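Local coordinates for protein TRAP-T family transporter, DctP (Periplasmic binding) subunit (Sulfitobacter sp. NAS-14.1, PDB 4PF8) that binds beta-D-galacturonate and probably delivers it, in the periplasm, to the membrane subunits of a TRAP transporter, at residues 136-141 and 253-258; 216-221 and 278-283; 302-307 and 316-321. All blocks are in the same frame, centred on the assembly; numbering follows the deposited sequence.

Contact 1 (136-141 and 253-258); sequences VALGYY and IVKTAG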
# COMPACT_ATOMS: atom_id res chain seq x y z
N VAL A 136 0.55 10.37 12.95
CA VAL A 136 1.62 11.30 12.57
C VAL A 136 2.46 10.65 11.46
O VAL A 136 3.14 9.66 11.68
CB VAL A 136 2.50 11.67 13.78
CG1 VAL A 136 3.68 12.54 13.35
CG2 VAL A 136 1.67 12.40 14.83
N ALA A 137 2.40 11.23 10.27
CA ALA A 137 3.13 10.71 9.11
C ALA A 137 4.61 11.10 9.18
O ALA A 137 4.95 12.27 9.40
CB ALA A 137 2.51 11.25 7.82
N LEU A 138 5.50 10.12 9.04
CA LEU A 138 6.93 10.39 9.09
C LEU A 138 7.62 10.25 7.74
O LEU A 138 8.73 10.73 7.54
CB LEU A 138 7.62 9.45 10.08
CG LEU A 138 7.11 9.55 11.52
CD1 LEU A 138 7.79 8.49 12.37
CD2 LEU A 138 7.34 10.93 12.11
N GLY A 139 6.95 9.59 6.80
CA GLY A 139 7.50 9.43 5.48
C GLY A 139 6.63 8.52 4.66
O GLY A 139 5.86 7.74 5.19
N TYR A 140 6.75 8.65 3.35
CA TYR A 140 5.99 7.81 2.42
C TYR A 140 6.89 6.79 1.71
O TYR A 140 7.78 7.13 0.91
CB TYR A 140 5.20 8.69 1.41
CG TYR A 140 4.18 9.57 2.10
CD1 TYR A 140 3.08 9.00 2.74
CD2 TYR A 140 4.32 10.96 2.11
CE1 TYR A 140 2.16 9.79 3.40
CE2 TYR A 140 3.38 11.76 2.76
CZ TYR A 140 2.30 11.15 3.41
OH TYR A 140 1.37 11.94 4.06
N TYR A 141 6.66 5.54 2.06
CA TYR A 141 7.38 4.39 1.50
C TYR A 141 6.79 4.00 0.14
O TYR A 141 5.61 4.21 -0.12
CB TYR A 141 7.30 3.19 2.45
CG TYR A 141 8.23 3.17 3.67
CD1 TYR A 141 8.80 4.32 4.18
CD2 TYR A 141 8.50 1.98 4.32
CE1 TYR A 141 9.64 4.27 5.31
CE2 TYR A 141 9.33 1.91 5.42
CZ TYR A 141 9.89 3.05 5.91
OH TYR A 141 10.71 2.96 7.02
N ILE A 253 14.36 13.66 16.72
CA ILE A 253 15.07 12.43 16.41
C ILE A 253 14.16 11.50 15.60
O ILE A 253 14.59 10.90 14.62
CB ILE A 253 15.56 11.73 17.70
CG1 ILE A 253 16.81 12.42 18.22
CG2 ILE A 253 15.88 10.26 17.43
CD1 ILE A 253 17.12 12.13 19.69
N VAL A 254 12.90 11.40 16.01
CA VAL A 254 11.96 10.52 15.31
C VAL A 254 11.71 10.97 13.87
O VAL A 254 11.70 10.17 12.95
CB VAL A 254 10.64 10.42 16.10
CG1 VAL A 254 9.51 9.83 15.24
CG2 VAL A 254 10.85 9.59 17.35
N LYS A 255 11.53 12.27 13.68
CA LYS A 255 11.29 12.79 12.35
C LYS A 255 12.50 12.57 11.44
O LYS A 255 12.34 12.19 10.28
CB LYS A 255 10.89 14.27 12.42
CG LYS A 255 9.50 14.45 13.01
CD LYS A 255 8.94 15.85 12.81
CE LYS A 255 7.42 15.82 12.92
NZ LYS A 255 6.84 17.12 13.39
N THR A 256 13.71 12.77 11.98
CA THR A 256 14.93 12.58 11.19
C THR A 256 15.10 11.10 10.84
O THR A 256 15.40 10.74 9.69
CB THR A 256 16.16 13.07 11.95
OG1 THR A 256 16.06 14.49 12.13
CG2 THR A 256 17.43 12.76 11.19
N ALA A 257 14.90 10.24 11.82
CA ALA A 257 15.01 8.80 11.59
C ALA A 257 13.97 8.33 10.59
O ALA A 257 14.24 7.44 9.78
CB ALA A 257 14.84 8.05 12.92
N GLY A 258 12.79 8.92 10.64
CA GLY A 258 11.73 8.56 9.69
C GLY A 258 12.13 8.91 8.28
O GLY A 258 11.97 8.09 7.36
O HOH W 1 9.83 12.55 9.24
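One water joins L138 to K255, donating to L138 O at 2.7 Å and to K255 O, also at 2.7 Å. It thereby spans two backbone carbonyls that cannot bond to each other, and it is the polar element of a join with no direct hydrogen bond between strand 136-141 and helix 253-258. The two segments run almost parallel, at 12° with axes 7.5 Å apart, as a helix packed on an edge strand of the five-stranded sheet. L138 and G139 form a classic beta bulge opposite L236 on the neighbouring strand 234-239.

L138 reaches toward the helix. Its CG stands anti to the carbonyl carbon (chi1 -59°), and the branched end crosses V254 obliquely: L138 CD1 touches V254 CG1 at 3.6 Å, while L138 CD2 lies 4.2 Å from the methylene K255 CG. Leucine suits the bulge here because its forked tip can meet both residues, and lysine suits the solvent-facing margin because its aliphatic stem packs while its amine extends onward. G258 brings the backbones together, its CA 5.2 Å from L138 CA; glycine fits because no side chain stands between its CA and L138 CB. Its carbonyl oxygen accepts from the hydroxyls of S261 and T262, one turn on. The chemistry implies adhesion by apolar contact and close approach at a glycine, with one water bridging two carbonyls across the seam.

Contact 2 (216-221 and 278-283); sequences SHFEVA and KIIMDG
F218 carries its ring with CG between the backbone N and the carbonyl carbon (chi1 79°), the crowded position, and this sends the phenyl group across to helix 278-282. I279 has CG1 beside its backbone N (chi1 -71°), which puts the CG2 methyl anti to that N, where the ring arrives. F218 CZ meets I279 CG2 at 3.9 Å, the two side chains crossing at about a right angle.

The rest of the ring follows the helix backbone. F218 CD2 comes within 4.2 Å of I280 CA, and G283 CA lies at the ring edge, near its plane, 4.5 Å from F218 CE2. Glycine suits this place because, with no side chain, its backbone can come up to the ring just where the helix ends. Nearer the backbone, F218 CB lies 4.3 Å from I280 CG1. One face of the ring is covered from its own segment, where E219 CG sits 3.8 Å above the plane over the ring centre; the aliphatic part of the glutamate does the covering, and its carboxylate is carried beyond. A broad flat phenylalanine can thus touch a methyl, a helix backbone and a methylene at once.

On the solvent side of helix 278-282, K278 NZ and D282 OD2, one turn apart, form a salt bridge of 3.0 Å in which D282 OD2 offers its syn lone pair.

K222 NZ adds a polar tie by bonding to both F218 O and G283 O. Y212 of helix 209-214 packs against F218 and I280, V285 touches both of these as well, and I280 continues onto V287 of strand 286-289, so the contact fastens the end of the long helix 248-282 beside the four-stranded sheet.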
# COMPACT_ATOMS: atom_id res chain seq x y z
N SER A 216 4.44 -15.93 -1.90
CA SER A 216 4.27 -17.14 -2.69
C SER A 216 2.99 -17.16 -3.52
O SER A 216 2.62 -18.21 -4.05
CB SER A 216 4.35 -18.40 -1.84
OG SER A 216 5.62 -18.51 -1.20
N HIS A 217 2.30 -16.03 -3.65
CA HIS A 217 1.12 -16.01 -4.51
C HIS A 217 1.50 -16.45 -5.92
O HIS A 217 0.68 -17.05 -6.63
CB HIS A 217 0.45 -14.65 -4.57
CG HIS A 217 -0.15 -14.22 -3.27
ND1 HIS A 217 -0.67 -12.96 -3.07
CD2 HIS A 217 -0.27 -14.87 -2.08
CE1 HIS A 217 -1.08 -12.85 -1.81
NE2 HIS A 217 -0.83 -13.99 -1.19
N PHE A 218 2.73 -16.14 -6.34
CA PHE A 218 3.15 -16.48 -7.70
C PHE A 218 3.25 -17.96 -7.93
O PHE A 218 3.26 -18.39 -9.07
CB PHE A 218 4.47 -15.80 -8.05
CG PHE A 218 5.69 -16.48 -7.49
CD1 PHE A 218 6.01 -16.35 -6.15
CD2 PHE A 218 6.54 -17.21 -8.30
CE1 PHE A 218 7.14 -16.95 -5.62
CE2 PHE A 218 7.69 -17.81 -7.78
CZ PHE A 218 7.99 -17.68 -6.44
N GLU A 219 3.31 -18.75 -6.87
CA GLU A 219 3.36 -20.20 -7.01
C GLU A 219 1.98 -20.79 -7.27
O GLU A 219 1.88 -21.94 -7.73
CB GLU A 219 3.97 -20.84 -5.76
CG GLU A 219 5.44 -20.45 -5.57
CD GLU A 219 6.09 -21.09 -4.36
OE1 GLU A 219 7.34 -21.04 -4.27
OE2 GLU A 219 5.37 -21.63 -3.50
N VAL A 220 0.93 -20.05 -6.96
CA VAL A 220 -0.44 -20.56 -7.11
C VAL A 220 -1.28 -19.76 -8.11
O VAL A 220 -2.40 -20.16 -8.45
CB VAL A 220 -1.15 -20.65 -5.73
CG1 VAL A 220 -0.53 -21.77 -4.88
CG2 VAL A 220 -1.09 -19.35 -4.99
N ALA A 221 -0.76 -18.63 -8.59
CA ALA A 221 -1.43 -17.83 -9.62
C ALA A 221 -0.35 -17.47 -10.64
O ALA A 221 0.40 -16.50 -10.44
CB ALA A 221 -2.06 -16.59 -9.01
N LYS A 278 12.60 -11.10 -11.35
CA LYS A 278 13.46 -12.19 -11.79
C LYS A 278 13.02 -13.55 -11.21
O LYS A 278 12.98 -14.56 -11.91
CB LYS A 278 14.92 -11.90 -11.44
CG LYS A 278 15.89 -12.87 -12.09
CD LYS A 278 17.32 -12.51 -11.78
CE LYS A 278 18.27 -13.37 -12.58
NZ LYS A 278 18.13 -14.83 -12.26
N ILE A 279 12.69 -13.56 -9.92
CA ILE A 279 12.22 -14.77 -9.26
C ILE A 279 10.92 -15.28 -9.91
O ILE A 279 10.76 -16.48 -10.16
CB ILE A 279 12.01 -14.51 -7.76
CG1 ILE A 279 13.37 -14.34 -7.08
CG2 ILE A 279 11.24 -15.64 -7.08
CD1 ILE A 279 13.29 -13.74 -5.73
N ILE A 280 10.01 -14.35 -10.17
CA ILE A 280 8.72 -14.65 -10.78
C ILE A 280 8.93 -15.28 -12.14
O ILE A 280 8.36 -16.34 -12.45
CB ILE A 280 7.91 -13.32 -10.90
CG1 ILE A 280 7.38 -12.92 -9.50
CG2 ILE A 280 6.80 -13.40 -11.94
CD1 ILE A 280 6.99 -11.42 -9.43
N MSE A 281 9.80 -14.68 -12.94
CA MSE A 281 10.00 -15.19 -14.29
C MSE A 281 10.72 -16.53 -14.25
O MSE A 281 10.38 -17.45 -15.01
CB MSE A 281 10.74 -14.16 -15.14
CG MSE A 281 9.90 -12.90 -15.36
SE MSE A 281 10.75 -11.60 -16.53
CE MSE A 281 12.21 -11.10 -15.40
N ASP A 282 11.70 -16.66 -13.36
CA ASP A 282 12.46 -17.91 -13.25
C ASP A 282 11.57 -19.04 -12.68
O ASP A 282 11.88 -20.22 -12.84
CB ASP A 282 13.66 -17.74 -12.33
CG ASP A 282 14.79 -16.91 -12.94
OD1 ASP A 282 14.75 -16.60 -14.15
OD2 ASP A 282 15.72 -16.56 -12.18
N GLY A 283 10.49 -18.66 -12.02
CA GLY A 283 9.56 -19.60 -11.42
C GLY A 283 8.45 -20.05 -12.35
O GLY A 283 7.52 -20.74 -11.93

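Contact 3 (302-307 and 316-321); sequences PVYEKY and DLVNLF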
# COMPACT_ATOMS: atom_id res chain seq x y z
N PRO A 302 -15.97 5.05 -14.17
CA PRO A 302 -17.08 5.02 -13.21
C PRO A 302 -16.65 5.05 -11.73
O PRO A 302 -17.40 5.55 -10.89
CB PRO A 302 -17.80 3.71 -13.54
CG PRO A 302 -17.48 3.45 -14.97
CD PRO A 302 -16.08 3.98 -15.18
N VAL A 303 -15.46 4.56 -11.44
CA VAL A 303 -14.93 4.59 -10.08
C VAL A 303 -14.76 6.03 -9.64
O VAL A 303 -15.06 6.36 -8.50
CB VAL A 303 -13.59 3.85 -10.00
CG1 VAL A 303 -13.03 3.95 -8.63
CG2 VAL A 303 -13.76 2.39 -10.42
N TYR A 304 -14.23 6.87 -10.52
CA TYR A 304 -14.08 8.30 -10.23
C TYR A 304 -15.44 8.97 -10.08
O TYR A 304 -15.68 9.73 -9.14
CB TYR A 304 -13.31 8.99 -11.35
CG TYR A 304 -11.80 8.80 -11.29
CD1 TYR A 304 -11.21 7.65 -11.78
CD2 TYR A 304 -10.98 9.78 -10.76
CE1 TYR A 304 -9.84 7.46 -11.73
CE2 TYR A 304 -9.61 9.61 -10.71
CZ TYR A 304 -9.04 8.45 -11.21
OH TYR A 304 -7.66 8.29 -11.15
N GLU A 305 -16.34 8.67 -11.01
CA GLU A 305 -17.66 9.28 -10.98
C GLU A 305 -18.36 8.94 -9.67
O GLU A 305 -18.97 9.80 -9.05
CB GLU A 305 -18.51 8.81 -12.16
CG GLU A 305 -17.92 9.18 -13.51
CD GLU A 305 -18.04 10.66 -13.83
OE1 GLU A 305 -18.60 11.41 -12.99
OE2 GLU A 305 -17.59 11.07 -14.92
N LYS A 306 -18.24 7.69 -9.24
CA LYS A 306 -18.91 7.23 -8.03
C LYS A 306 -18.31 7.89 -6.80
O LYS A 306 -19.02 8.38 -5.94
CB LYS A 306 -18.76 5.73 -7.88
CG LYS A 306 -19.66 5.17 -6.77
CD LYS A 306 -19.26 3.77 -6.38
CE LYS A 306 -19.07 2.89 -7.59
NZ LYS A 306 -18.75 1.53 -7.13
N TYR A 307 -16.99 7.85 -6.72
CA TYR A 307 -16.33 8.43 -5.56
C TYR A 307 -16.74 9.88 -5.38
O TYR A 307 -17.11 10.33 -4.27
CB TYR A 307 -14.80 8.30 -5.70
CG TYR A 307 -14.13 8.90 -4.50
CD1 TYR A 307 -14.32 8.34 -3.24
CD2 TYR A 307 -13.36 10.04 -4.61
CE1 TYR A 307 -13.74 8.90 -2.12
CE2 TYR A 307 -12.77 10.62 -3.48
CZ TYR A 307 -12.96 10.04 -2.25
OH TYR A 307 -12.38 10.62 -1.12
N ASP A 316 -11.78 18.94 -5.04
CA ASP A 316 -10.56 19.74 -5.14
C ASP A 316 -9.31 18.90 -4.89
O ASP A 316 -8.34 19.00 -5.63
CB ASP A 316 -10.61 20.94 -4.19
CG ASP A 316 -11.59 22.00 -4.65
OD1 ASP A 316 -12.03 21.93 -5.82
OD2 ASP A 316 -11.92 22.90 -3.85
N LEU A 317 -9.34 18.07 -3.86
CA LEU A 317 -8.19 17.24 -3.54
C LEU A 317 -7.90 16.22 -4.64
O LEU A 317 -6.74 15.98 -4.96
CB LEU A 317 -8.40 16.51 -2.22
CG LEU A 317 -7.18 15.69 -1.79
CD1 LEU A 317 -5.99 16.58 -1.57
CD2 LEU A 317 -7.46 14.86 -0.56
N VAL A 318 -8.94 15.61 -5.20
CA VAL A 318 -8.74 14.64 -6.27
C VAL A 318 -8.06 15.30 -7.46
O VAL A 318 -7.15 14.74 -8.06
CB VAL A 318 -10.06 13.99 -6.72
CG1 VAL A 318 -9.84 13.18 -7.99
CG2 VAL A 318 -10.62 13.10 -5.63
N ASN A 319 -8.48 16.52 -7.80
CA ASN A 319 -7.88 17.22 -8.93
C ASN A 319 -6.44 17.63 -8.67
O ASN A 319 -5.60 17.65 -9.57
CB ASN A 319 -8.74 18.42 -9.32
CG ASN A 319 -10.08 18.00 -9.88
OD1 ASN A 319 -10.18 16.95 -10.51
ND2 ASN A 319 -11.11 18.81 -9.66
N LEU A 320 -6.14 17.95 -7.41
CA LEU A 320 -4.77 18.19 -7.01
C LEU A 320 -3.86 17.03 -7.45
O LEU A 320 -2.72 17.24 -7.86
CB LEU A 320 -4.71 18.39 -5.49
CG LEU A 320 -3.45 18.99 -4.88
CD1 LEU A 320 -3.14 20.33 -5.51
CD2 LEU A 320 -3.64 19.14 -3.38
N PHE A 321 -4.38 15.80 -7.38
CA PHE A 321 -3.60 14.64 -7.80
C PHE A 321 -3.74 14.34 -9.30
O PHE A 321 -2.76 14.33 -10.02
CB PHE A 321 -3.97 13.40 -6.97
CG PHE A 321 -3.42 13.42 -5.58
CD1 PHE A 321 -4.01 14.19 -4.60
CD2 PHE A 321 -2.28 12.70 -5.26
CE1 PHE A 321 -3.49 14.22 -3.32
CE2 PHE A 321 -1.75 12.75 -3.98
CZ PHE A 321 -2.36 13.50 -3.01
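Y304 and V318 supply the nearest CA atoms of segments 302-307 and 316-321, 9.2 Å apart, a separation wide enough for side chains to fill the interface without any backbone touching. The motif is a helix-loop-helix near the C terminus, joining helix 301-310 to helix 315-322, and the contact is buried and wholly apolar.

V318 is the centre of it. Being branched at CB, valine presents two methyls on a short stalk and gives one to each tyrosine. V318 CG1 lies near the plane of the Y304 ring, rather loosely, 4.5 Å from Y304 CE2, and V318 CG2 goes to Y307. Neither ring stacks; both turn an edge to the valine.

Y307 has CG anti to its backbone N (chi1 -180°), which extends the ring toward the second helix, where the side chains of Y307 and V318 lie alongside each other, running opposite ways. A long flat residue suits this place, since it can span the gap between the helices and still rest against L173 of helix 172-179 and M314 of the connecting loop. Y304 serves a second purpose: it starts out aside from the second helix and its ring then reaches V318 with CE2, while its hydroxyl bonds to the carbonyl of P105, so a phenol can touch V318 with its ring and satisfy its polar end elsewhere.

V101 also touches V318. The closer of the two methyl contacts is the one at Y307, where V318 CG2 sits at the ring edge, in the ring plane, 3.9 Å from Y307 CE2.

From the N terminus, strand 136-141 opens contact 1, which closes when the chain returns as helix 248-282. Before that return, residues 216-221 open contact 2, which closes later, at the far end of the same helix; the two loops therefore cross. Their centres lie 33 Å apart on opposite sides of the chain's centre, so the long helix ties the edge of the five-stranded sheet to the region beside the four-stranded one, consistent with its bridging both lobes of a TRAP binding protein. Contact 3 follows in series and closes only a short loop between two C-terminal helices, its nearest atoms about 8 Å from contact 1.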